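Local coordinates for protein alternansucrase (Leuconostoc mesenteroides, PDB 6HVG) that belongs to glycoside hydrolase family 70, large multidomain enzymes built round a TIM-type barrel, here with choline-binding-type repeats and a bound calcium ion, at residues E489-I492 / S493-S497. Numbering follows the deposited sequence.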
ATOM      1  N   GLU A 489     -22.964  38.023  13.944  1.00 70.01           N
ATOM      2  CA  GLU A 489     -23.077  39.289  13.228  1.00 75.07           C
ATOM      3  C   GLU A 489     -22.280  40.399  13.901  1.00 79.61           C
ATOM      4  O   GLU A 489     -21.837  41.350  13.233  1.00 85.66           O
ATOM      5  CB  GLU A 489     -24.534  39.685  13.067  1.00 77.01           C
ATOM      6  CG  GLU A 489     -25.381  38.688  12.286  1.00 78.76           C
ATOM      7  CD  GLU A 489     -25.105  38.664  10.781  1.00 82.95           C
ATOM      8  OE1 GLU A 489     -24.075  39.195  10.331  1.00 87.61           O
ATOM      9  OE2 GLU A 489     -25.935  38.078  10.060  1.00 88.85           O
ATOM     10  N   GLN A 490     -22.088  40.264  15.213  1.00 78.81           N
ATOM     11  CA  GLN A 490     -21.269  41.203  15.987  1.00 83.55           C
ATOM     12  C   GLN A 490     -19.767  41.100  15.698  1.00 84.00           C
ATOM     13  O   GLN A 490     -19.086  42.124  15.582  1.00 87.70           O
ATOM     14  CB  GLN A 490     -21.526  41.015  17.487  1.00 87.44           C
ATOM     15  CG  GLN A 490     -22.902  41.498  17.944  1.00 88.14           C
ATOM     16  CD  GLN A 490     -23.243  41.054  19.353  1.00 87.91           C
ATOM     17  OE1 GLN A 490     -22.511  40.274  19.964  1.00 87.28           O
ATOM     18  NE2 GLN A 490     -24.376  41.526  19.865  1.00 90.58           N
ATOM     19  N   GLN A 491     -19.256  39.872  15.596  1.00 80.45           N
ATOM     20  CA  GLN A 491     -17.853  39.668  15.261  1.00 80.54           C
ATOM     21  C   GLN A 491     -17.587  39.958  13.781  1.00 81.99           C
ATOM     22  O   GLN A 491     -16.438  40.208  13.423  1.00 85.85           O
ATOM     23  CB  GLN A 491     -17.370  38.269  15.634  1.00 79.72           C
ATOM     24  CG  GLN A 491     -17.390  37.928  17.115  1.00 78.48           C
ATOM     25  CD  GLN A 491     -16.218  38.471  17.918  1.00 76.24           C
ATOM     26  OE1 GLN A 491     -16.401  39.079  18.978  1.00 67.66           O
ATOM     27  NE2 GLN A 491     -14.995  38.200  17.440  1.00 79.30           N
ATOM     28  N   ILE A 492     -18.625  39.910  12.934  1.00 76.67           N
ATOM     29  CA  ILE A 492     -18.499  40.346  11.532  1.00 79.04           C
ATOM     30  C   ILE A 492     -18.325  41.867  11.431  1.00 80.87           C
ATOM     31  O   ILE A 492     -17.509  42.365  10.643  1.00 86.79           O
ATOM     32  CB  ILE A 492     -19.697  39.866  10.660  1.00 77.73           C
ATOM     33  CG1 ILE A 492     -19.584  38.364  10.400  1.00 77.61           C
ATOM     34  CG2 ILE A 492     -19.759  40.594   9.315  1.00 76.78           C
ATOM     35  CD1 ILE A 492     -20.856  37.700   9.918  1.00 77.41           C
ATOM     36  N   SER A 493     -19.099  42.598  12.222  1.00 82.42           N
ATOM     37  CA  SER A 493     -18.962  44.055  12.301  1.00 85.75           C
ATOM     38  C   SER A 493     -17.629  44.470  12.926  1.00 86.90           C
ATOM     39  O   SER A 493     -16.956  45.361  12.420  1.00 88.21           O
ATOM     40  CB  SER A 493     -20.127  44.635  13.091  1.00 83.60           C
ATOM     41  OG  SER A 493     -21.333  44.395  12.398  1.00 83.83           O
ATOM     42  N   LEU A 494     -17.240  43.787  13.996  1.00 89.65           N
ATOM     43  CA  LEU A 494     -16.010  44.096  14.715  1.00 94.88           C
ATOM     44  C   LEU A 494     -14.768  43.856  13.836  1.00 96.71           C
ATOM     45  O   LEU A 494     -13.891  44.711  13.768  1.00102.43           O
ATOM     46  CB  LEU A 494     -15.930  43.276  16.014  1.00 97.69           C
ATOM     47  CG  LEU A 494     -14.916  43.634  17.117  1.00102.56           C
ATOM     48  CD1 LEU A 494     -14.901  45.129  17.470  1.00107.12           C
ATOM     49  CD2 LEU A 494     -15.188  42.792  18.362  1.00101.13           C
ATOM     50  N   LYS A 495     -14.715  42.711  13.151  1.00 95.51           N
ATOM     51  CA  LYS A 495     -13.592  42.343  12.275  1.00 90.51           C
ATOM     52  C   LYS A 495     -13.687  42.844  10.823  1.00 87.76           C
ATOM     53  O   LYS A 495     -12.685  42.826  10.119  1.00 85.36           O
ATOM     54  CB  LYS A 495     -13.424  40.825  12.271  1.00 90.53           C
ATOM     55  CG  LYS A 495     -13.102  40.242  13.643  1.00 95.51           C
ATOM     56  CD  LYS A 495     -12.341  38.916  13.535  1.00102.18           C
ATOM     57  CE  LYS A 495     -12.360  38.121  14.841  1.00106.49           C
ATOM     58  NZ  LYS A 495     -11.571  38.768  15.922  1.00111.16           N
ATOM     59  N   LYS A 496     -14.881  43.281  10.396  1.00 87.23           N
ATOM     60  CA  LYS A 496     -15.149  43.742   9.015  1.00 87.44           C
ATOM     61  C   LYS A 496     -14.822  42.677   7.967  1.00 88.56           C
ATOM     62  O   LYS A 496     -14.432  42.996   6.840  1.00 93.30           O
ATOM     63  CB  LYS A 496     -14.393  45.033   8.697  1.00 89.50           C
ATOM     64  CG  LYS A 496     -14.551  46.125   9.740  1.00 92.25           C
ATOM     65  CD  LYS A 496     -14.077  47.487   9.223  1.00 94.63           C
ATOM     66  CE  LYS A 496     -14.149  48.588  10.280  1.00 95.53           C
ATOM     67  NZ  LYS A 496     -15.494  49.229  10.421  1.00 95.99           N
ATOM     68  N   SER A 497     -15.012  41.412   8.338  1.00 88.77           N
ATOM     69  CA  SER A 497     -14.632  40.258   7.502  1.00 88.79           C
ATOM     70  C   SER A 497     -15.533  39.055   7.807  1.00 82.04           C
ATOM     71  O   SER A 497     -16.139  38.982   8.874  1.00 82.00           O
ATOM     72  CB  SER A 497     -13.166  39.882   7.787  1.00 89.75           C
ATOM     73  OG  SER A 497     -12.619  38.985   6.825  1.00 89.06           O
TER
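Ser493 grips the carbonyl oxygen of Glu489 twice at the C-terminal end of helix 474-495. Its backbone N lies 3.2 Å from Glu489 O, above the carbonyl plane, while OG donates to the same oxygen from only 18° off that plane. The hydroxyl gets there because OG stands anti to its own carbonyl carbon (chi1 -64°), folded back along the helix. Glu489 itself is buried, its carboxylate held by a salt bridge to Arg437. The next two residues continue the pattern: Leu494 N meets Gln490 O at 2.9 Å and Lys495 N meets Gln491 O at 3.1 Å, both i to i+4 bonds. The helix ends there: Lys496 N still reaches Ile492 O at 2.8 Å, but the bond is weak, its N-H...O angle being 122°. Lys496 then takes a positive phi, turning the chain out of the helix into a short turn joining helix 474-495 to helix 499-511 within the family 70 region, about 47 Å from the centre of the chain, measured between centres. Beside the turn Ile492 packs against Ser497, its CG1 3.8 Å from Ser497 O, and both Ile492 and Gln491 touch Trp500 of the next helix. Ser497 reaches into that helix through its side chain, OG weakly bonded to Glu499 N. The solvent side is looser. Gln491, bent at chi2, lies alongside Leu494, with OE1 4.0 Å from Leu494 CD2, and runs at a slant to Lys495, bringing NE2 to 3.7 Å from Lys495 CE. Lys495 keeps closer to the backbone at its root, where CB and CG rest over Gln491 O.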